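PDB 2EF5: arginase from Thermus thermophilus, which probably hydrolyses L-arginine to L-ornithine and urea with the help of two manganese ions in each subunit. Local coordinates for residues L207-A218 with S252-V263; A242-A250 with G279-K287. All coordinates share one frame; numbering follows the deposited sequence.

How the contacts relate
Contact 1 pairs two neighbouring strands, 212-217 and 255-261, in the middle of the eight-stranded parallel sheet of the arginase fold; contact 2 joins the helices 239-252 and 272-284 that lie over one face of it. Their centres are about 10 Å apart. Along the chain the segments alternate: strand 212-217, helix 239-252, strand 255-261, helix 272-284, the first three forming a beta-alpha-beta unit. The two contacts touch through an apolar layer, with Leu258 CD1 3.5 Å from Leu284 CD2 and Leu216 CD2 3.8 Å from Leu280 CD1. The manganese site sits at the C-terminal end of strand 212-217, where Asp217 lies, whereas contact 2 carries a bound guanidine on its outer side.

Contact 1: L207-A218 with S252-V263; sequences LQGLPLHVSLDA and SGRVQSLDLVEV. With MN (manganese (II) ion), chain H; MN (manganese (II) ion), chain G.
The guanidinium group of Arg254 has the backbone of Gln208 and Gly209 over one face and Leu212 CD1 over the other, while Leu210 O lies at its edge. Arg254 NH1 donates to a lone pair of Leu210 O at 2.8 Å, nearly in the guanidinium plane, and makes a weak, bent bond to Leu207 O. The bend of the arginine chain at chi3 (-83°) turns the group into the type II turn Leu207-Leu210, and NH2 reaches Leu204 O, so that one side chain ties together the turn and the end of the preceding helix. The His213 side chain lies beside Ser257 and Asp259, but the orientation of its ring is doubtful.

Strands 212-217 and 255-261 are the two strands of a beta-alpha-beta crossover unit, joined through helix 239-252. Between them the ladder is parallel, with a beta bulge where the register slips by one residue after Leu212 and Val255. Gln256 N donates almost straight to Leu212 O at 2.7 Å; beyond the bulge, Val214 N bonds to Ser257 O and Val261 N to Leu216 O. On one face, Val214 CG1 meets Leu258 CD1 at 3.9 Å, and Leu216 and Leu260 touch through their CD2 methyls. On the other, Asp217 has CG anti to its N (chi1 -173°), and OD2 bridges both manganese ions at 2.5 Å each. Ser215 OG is hydrogen-bonded to His96, another manganese ligand, which makes Ser215 a second-shell residue.

The pair is central in the sheet: strand 113-117 flanks 212-217, and strand 87-93 flanks 255-261. Helix 272-284 packs on the face bearing Leu258, and helix 99-107 covers His213 and Ser257 on the opposite face.

Contact 2: A242-A250 with G279-K287; sequences AHLLMEILA and GLALSLLGK. With GAI (guanidine), chain I.
Helices 242-250 and 279-284 run side by side in nearly the same direction, their axes 7.9 Å apart and crossing at -27°. They belong to the helical layer over one face of the parallel alpha/beta sheet of the arginase fold. His243 reaches across to the second helix: Leu280 CD2 sits over the centre of its ring in a CH-pi contact, 3.6 Å from the centroid, while Ser283 OG lies at the ring edge and accepts a bond from His243 ND1 at 2.9 Å, within 5° of the ring plane. The methyl on the face and the hydroxyl at the edge together fix the ring's rotation. Shortening His243 to an alanine is likely to open a gap beside Leu280 CD2 and leave Ser283 OG without its ring N-H donor.

Deeper in, Met246 bends at both chi2 and chi3, and its SD packs 4.0 Å from Leu284 CB; Leu284 CD1 meets Leu249 CB. Near the end of the second helix, Ala250 CB closes against Leu284 O, and Gly286 at positive phi completes a Schellman motif. Leu284 also reaches Val214 and Val255 of the sheet. On the outer side, Glu247 grips a bound guanidine with both carboxylate oxygens, OE1 accepting from N1 and OE2 from N3. A water donates to Glu247 OE2 and to Lys287 O, and accepts from Ser283 OG at 2.7 Å.

Contact 1: L207-A218 with S252-V263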
# COMPACT_ATOMS: atom_id res chain seq x y z
N LEU A 207 -3.81 27.68 4.97
CA LEU A 207 -4.28 28.75 5.85
C LEU A 207 -4.59 30.02 5.06
O LEU A 207 -4.52 31.13 5.59
CB LEU A 207 -3.20 29.07 6.89
CG LEU A 207 -2.66 27.91 7.73
CD1 LEU A 207 -1.55 28.40 8.66
CD2 LEU A 207 -3.80 27.30 8.54
N GLN A 208 -4.95 29.85 3.79
CA GLN A 208 -5.24 30.98 2.92
C GLN A 208 -6.27 31.96 3.48
O GLN A 208 -7.23 31.57 4.15
CB GLN A 208 -5.69 30.48 1.54
CG GLN A 208 -7.03 29.76 1.52
CD GLN A 208 -7.38 29.24 0.14
OE1 GLN A 208 -7.31 29.96 -0.86
NE2 GLN A 208 -7.76 27.97 0.06
N GLY A 209 -6.04 33.24 3.21
CA GLY A 209 -6.94 34.29 3.66
C GLY A 209 -6.91 34.64 5.14
O GLY A 209 -7.64 35.54 5.57
N LEU A 210 -6.08 33.97 5.92
CA LEU A 210 -6.01 34.23 7.35
C LEU A 210 -4.75 34.93 7.81
O LEU A 210 -3.68 34.77 7.22
CB LEU A 210 -6.09 32.91 8.13
CG LEU A 210 -7.28 31.97 7.96
CD1 LEU A 210 -7.04 30.72 8.79
CD2 LEU A 210 -8.56 32.67 8.40
N PRO A 211 -4.87 35.75 8.87
CA PRO A 211 -3.67 36.43 9.37
C PRO A 211 -2.90 35.29 10.02
O PRO A 211 -3.51 34.33 10.52
CB PRO A 211 -4.24 37.42 10.39
CG PRO A 211 -5.51 36.75 10.85
CD PRO A 211 -6.08 36.22 9.56
N LEU A 212 -1.58 35.36 10.03
CA LEU A 212 -0.80 34.26 10.57
C LEU A 212 0.04 34.57 11.79
O LEU A 212 0.70 35.61 11.86
CB LEU A 212 0.10 33.71 9.48
CG LEU A 212 -0.60 33.27 8.19
CD1 LEU A 212 0.46 32.91 7.15
CD2 LEU A 212 -1.51 32.07 8.47
N HIS A 213 0.01 33.65 12.76
CA HIS A 213 0.82 33.76 13.96
C HIS A 213 1.88 32.67 13.84
O HIS A 213 1.57 31.50 13.65
CB HIS A 213 -0.00 33.50 15.23
CG HIS A 213 0.82 33.48 16.48
ND1 HIS A 213 1.53 32.37 16.88
CD2 HIS A 213 1.10 34.45 17.38
CE1 HIS A 213 2.22 32.66 17.97
NE2 HIS A 213 1.98 33.92 18.29
N VAL A 214 3.14 33.07 13.93
CA VAL A 214 4.22 32.10 13.82
C VAL A 214 4.85 31.86 15.19
O VAL A 214 5.28 32.80 15.85
CB VAL A 214 5.31 32.59 12.85
CG1 VAL A 214 6.49 31.62 12.85
CG2 VAL A 214 4.73 32.74 11.45
N SER A 215 4.88 30.61 15.63
CA SER A 215 5.47 30.29 16.91
C SER A 215 6.73 29.48 16.62
O SER A 215 6.66 28.33 16.19
CB SER A 215 4.48 29.48 17.76
OG SER A 215 4.89 29.47 19.12
N LEU A 216 7.88 30.10 16.85
CA LEU A 216 9.16 29.45 16.56
C LEU A 216 9.91 28.94 17.79
O LEU A 216 10.38 29.71 18.62
CB LEU A 216 10.04 30.43 15.77
CG LEU A 216 11.46 30.02 15.36
CD1 LEU A 216 11.43 28.77 14.48
CD2 LEU A 216 12.11 31.19 14.61
N ASP A 217 10.00 27.61 17.88
CA ASP A 217 10.72 26.96 18.97
C ASP A 217 12.13 26.74 18.44
O ASP A 217 12.31 26.14 17.38
CB ASP A 217 10.08 25.62 19.31
CG ASP A 217 10.69 24.99 20.55
OD1 ASP A 217 11.93 24.99 20.67
OD2 ASP A 217 9.93 24.49 21.40
N ALA A 218 13.13 27.22 19.17
CA ALA A 218 14.52 27.10 18.76
C ALA A 218 14.93 25.66 18.46
O ALA A 218 15.81 25.43 17.64
CB ALA A 218 15.44 27.68 19.84
N SER A 252 4.05 36.44 1.94
CA SER A 252 2.59 36.39 1.95
C SER A 252 2.01 37.69 2.48
O SER A 252 0.90 38.07 2.12
CB SER A 252 2.09 35.25 2.84
OG SER A 252 2.22 35.61 4.21
N GLY A 253 2.76 38.37 3.33
CA GLY A 253 2.30 39.63 3.90
C GLY A 253 1.20 39.44 4.92
O GLY A 253 0.60 40.41 5.38
N ARG A 254 0.94 38.19 5.30
CA ARG A 254 -0.10 37.87 6.26
C ARG A 254 0.35 37.57 7.68
O ARG A 254 -0.49 37.36 8.56
CB ARG A 254 -0.94 36.70 5.74
CG ARG A 254 -1.83 37.03 4.55
CD ARG A 254 -2.82 35.91 4.29
NE ARG A 254 -2.27 34.80 3.50
CZ ARG A 254 -2.31 33.53 3.88
NH1 ARG A 254 -2.85 33.19 5.05
NH2 ARG A 254 -1.84 32.57 3.09
N VAL A 255 1.66 37.54 7.93
CA VAL A 255 2.15 37.26 9.28
C VAL A 255 1.89 38.47 10.18
O VAL A 255 2.27 39.59 9.85
CB VAL A 255 3.66 36.92 9.28
CG1 VAL A 255 4.16 36.70 10.71
CG2 VAL A 255 3.91 35.66 8.45
N GLN A 256 1.24 38.23 11.32
CA GLN A 256 0.88 39.31 12.24
C GLN A 256 1.50 39.25 13.63
O GLN A 256 1.45 40.23 14.38
CB GLN A 256 -0.64 39.35 12.41
CG GLN A 256 -1.19 38.04 12.96
CD GLN A 256 -2.30 38.24 13.99
OE1 GLN A 256 -3.35 38.80 13.68
NE2 GLN A 256 -2.06 37.79 15.22
N SER A 257 2.06 38.10 14.01
CA SER A 257 2.66 37.97 15.34
C SER A 257 3.68 36.84 15.39
O SER A 257 3.61 35.90 14.60
CB SER A 257 1.56 37.75 16.39
OG SER A 257 0.69 36.70 16.00
N LEU A 258 4.59 36.91 16.34
CA LEU A 258 5.65 35.92 16.43
C LEU A 258 6.14 35.59 17.83
O LEU A 258 6.28 36.49 18.66
CB LEU A 258 6.86 36.41 15.60
CG LEU A 258 8.21 35.73 15.79
CD1 LEU A 258 8.18 34.38 15.10
CD2 LEU A 258 9.32 36.58 15.21
N ASP A 259 6.39 34.31 18.10
CA ASP A 259 6.96 33.90 19.38
C ASP A 259 8.35 33.34 19.07
O ASP A 259 8.52 32.62 18.10
CB ASP A 259 6.19 32.75 20.06
CG ASP A 259 4.72 33.03 20.24
OD1 ASP A 259 4.33 34.17 20.53
OD2 ASP A 259 3.94 32.06 20.11
N LEU A 260 9.33 33.69 19.90
CA LEU A 260 10.69 33.18 19.77
C LEU A 260 10.90 32.52 21.13
O LEU A 260 11.19 33.19 22.11
CB LEU A 260 11.69 34.32 19.58
CG LEU A 260 11.55 35.15 18.30
CD1 LEU A 260 12.59 36.26 18.30
CD2 LEU A 260 11.74 34.25 17.08
N VAL A 261 10.74 31.20 21.18
CA VAL A 261 10.81 30.48 22.44
C VAL A 261 11.87 29.40 22.60
O VAL A 261 12.56 29.02 21.65
CB VAL A 261 9.45 29.81 22.75
CG1 VAL A 261 8.33 30.85 22.74
CG2 VAL A 261 9.17 28.73 21.72
N GLU A 262 11.96 28.91 23.83
CA GLU A 262 12.85 27.83 24.23
C GLU A 262 14.37 28.05 24.11
O GLU A 262 15.14 27.09 24.09
CB GLU A 262 12.44 26.55 23.50
CG GLU A 262 11.02 26.05 23.86
CD GLU A 262 10.95 25.38 25.24
OE1 GLU A 262 11.88 24.63 25.58
OE2 GLU A 262 9.96 25.59 25.97
N VAL A 263 14.80 29.30 24.01
CA VAL A 263 16.23 29.58 23.94
C VAL A 263 16.78 29.38 25.36
O VAL A 263 16.29 29.97 26.32
CB VAL A 263 16.49 31.04 23.48
CG1 VAL A 263 17.98 31.34 23.53
CG2 VAL A 263 15.96 31.24 22.07
MN MN H . 7.61 23.74 21.70
MN MN G . 9.94 22.01 21.19

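Contact 2: A242-A250 with G279-K287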
# COMPACT_ATOMS: atom_id res chain seq x y z
N ALA A 242 15.46 27.12 7.41
CA ALA A 242 14.72 27.96 8.35
C ALA A 242 14.54 29.37 7.79
O ALA A 242 13.46 29.95 7.90
CB ALA A 242 15.43 28.01 9.71
N HIS A 243 15.58 29.93 7.18
CA HIS A 243 15.45 31.27 6.62
C HIS A 243 14.49 31.25 5.43
O HIS A 243 13.67 32.15 5.28
CB HIS A 243 16.81 31.84 6.22
CG HIS A 243 17.57 32.44 7.37
ND1 HIS A 243 17.26 33.67 7.90
CD2 HIS A 243 18.58 31.95 8.12
CE1 HIS A 243 18.06 33.92 8.93
NE2 HIS A 243 18.87 32.89 9.09
N LEU A 244 14.57 30.21 4.60
CA LEU A 244 13.67 30.13 3.45
C LEU A 244 12.21 30.11 3.93
O LEU A 244 11.36 30.82 3.39
CB LEU A 244 13.93 28.87 2.62
CG LEU A 244 12.97 28.77 1.43
CD1 LEU A 244 13.23 29.93 0.47
CD2 LEU A 244 13.17 27.44 0.72
N LEU A 245 11.92 29.29 4.93
CA LEU A 245 10.57 29.20 5.47
C LEU A 245 10.08 30.57 5.92
O LEU A 245 8.95 30.97 5.62
CB LEU A 245 10.53 28.23 6.66
CG LEU A 245 9.16 28.12 7.34
CD1 LEU A 245 8.12 27.62 6.34
CD2 LEU A 245 9.27 27.18 8.52
N MET A 246 10.93 31.29 6.65
CA MET A 246 10.59 32.61 7.13
C MET A 246 10.36 33.59 5.99
O MET A 246 9.42 34.38 6.02
CB MET A 246 11.69 33.16 8.06
CG MET A 246 11.90 32.38 9.34
SD MET A 246 10.45 32.29 10.43
CE MET A 246 9.91 30.62 10.15
N GLU A 247 11.22 33.55 4.97
CA GLU A 247 11.10 34.47 3.84
C GLU A 247 9.82 34.24 3.03
O GLU A 247 9.19 35.20 2.58
CB GLU A 247 12.32 34.35 2.92
CG GLU A 247 13.66 34.60 3.62
CD GLU A 247 14.85 34.24 2.76
OE1 GLU A 247 14.77 33.24 2.02
OE2 GLU A 247 15.89 34.93 2.82
N ILE A 248 9.44 32.98 2.84
CA ILE A 248 8.24 32.70 2.07
C ILE A 248 7.00 33.11 2.87
O ILE A 248 6.04 33.62 2.31
CB ILE A 248 8.18 31.21 1.66
CG1 ILE A 248 9.32 30.91 0.69
CG2 ILE A 248 6.84 30.91 1.00
CD1 ILE A 248 9.40 29.45 0.22
N LEU A 249 7.03 32.91 4.18
CA LEU A 249 5.90 33.32 5.01
C LEU A 249 5.83 34.85 4.99
O LEU A 249 4.74 35.44 4.93
CB LEU A 249 6.05 32.82 6.45
CG LEU A 249 5.97 31.30 6.64
CD1 LEU A 249 6.21 30.94 8.11
CD2 LEU A 249 4.62 30.78 6.18
N ALA A 250 7.00 35.50 5.01
CA ALA A 250 7.05 36.95 4.98
C ALA A 250 6.43 37.50 3.69
O ALA A 250 5.67 38.47 3.73
CB ALA A 250 8.49 37.43 5.10
N GLY A 279 17.96 36.29 13.81
CA GLY A 279 18.09 36.38 12.37
C GLY A 279 16.84 35.89 11.68
O GLY A 279 16.40 36.47 10.68
N LEU A 280 16.24 34.83 12.21
CA LEU A 280 15.03 34.28 11.62
C LEU A 280 13.88 35.27 11.78
O LEU A 280 13.06 35.40 10.88
CB LEU A 280 14.68 32.93 12.26
CG LEU A 280 15.65 31.81 11.88
CD1 LEU A 280 15.38 30.55 12.70
CD2 LEU A 280 15.52 31.51 10.39
N ALA A 281 13.82 35.97 12.90
CA ALA A 281 12.76 36.96 13.09
C ALA A 281 12.89 38.06 12.03
O ALA A 281 11.90 38.51 11.46
CB ALA A 281 12.84 37.59 14.48
N LEU A 282 14.12 38.48 11.75
CA LEU A 282 14.36 39.52 10.76
C LEU A 282 13.84 39.07 9.39
O LEU A 282 13.18 39.84 8.68
CB LEU A 282 15.85 39.86 10.69
CG LEU A 282 16.48 40.36 12.00
CD1 LEU A 282 17.97 40.62 11.76
CD2 LEU A 282 15.78 41.63 12.49
N SER A 283 14.13 37.82 9.02
CA SER A 283 13.66 37.32 7.73
C SER A 283 12.13 37.26 7.71
O SER A 283 11.50 37.58 6.70
CB SER A 283 14.21 35.92 7.45
OG SER A 283 15.61 35.95 7.29
N LEU A 284 11.54 36.86 8.83
CA LEU A 284 10.08 36.78 8.89
C LEU A 284 9.46 38.16 8.74
O LEU A 284 8.36 38.30 8.21
CB LEU A 284 9.63 36.15 10.21
CG LEU A 284 8.13 35.91 10.33
CD1 LEU A 284 7.68 34.89 9.30
CD2 LEU A 284 7.79 35.42 11.73
N LEU A 285 10.17 39.18 9.21
CA LEU A 285 9.67 40.54 9.11
C LEU A 285 10.12 41.32 7.86
O LEU A 285 10.08 42.54 7.83
CB LEU A 285 10.02 41.32 10.38
CG LEU A 285 8.94 41.17 11.47
CD1 LEU A 285 8.75 39.70 11.84
CD2 LEU A 285 9.33 41.98 12.68
N GLY A 286 10.55 40.61 6.83
CA GLY A 286 10.91 41.30 5.60
C GLY A 286 12.36 41.44 5.16
O GLY A 286 12.61 41.88 4.03
N LYS A 287 13.32 41.08 6.01
CA LYS A 287 14.71 41.21 5.60
C LYS A 287 14.95 40.25 4.44
O LYS A 287 14.60 39.07 4.51
CB LYS A 287 15.68 40.89 6.75
CG LYS A 287 17.14 41.22 6.43
CD LYS A 287 18.06 41.07 7.64
CE LYS A 287 19.49 41.52 7.30
NZ LYS A 287 20.44 41.34 8.44
C GAI I . 18.11 32.04 2.44
N1 GAI I . 16.95 31.64 1.92
N2 GAI I . 19.14 31.19 2.48
N3 GAI I . 18.25 33.28 2.92
O HOH W 1 16.18 36.70 4.75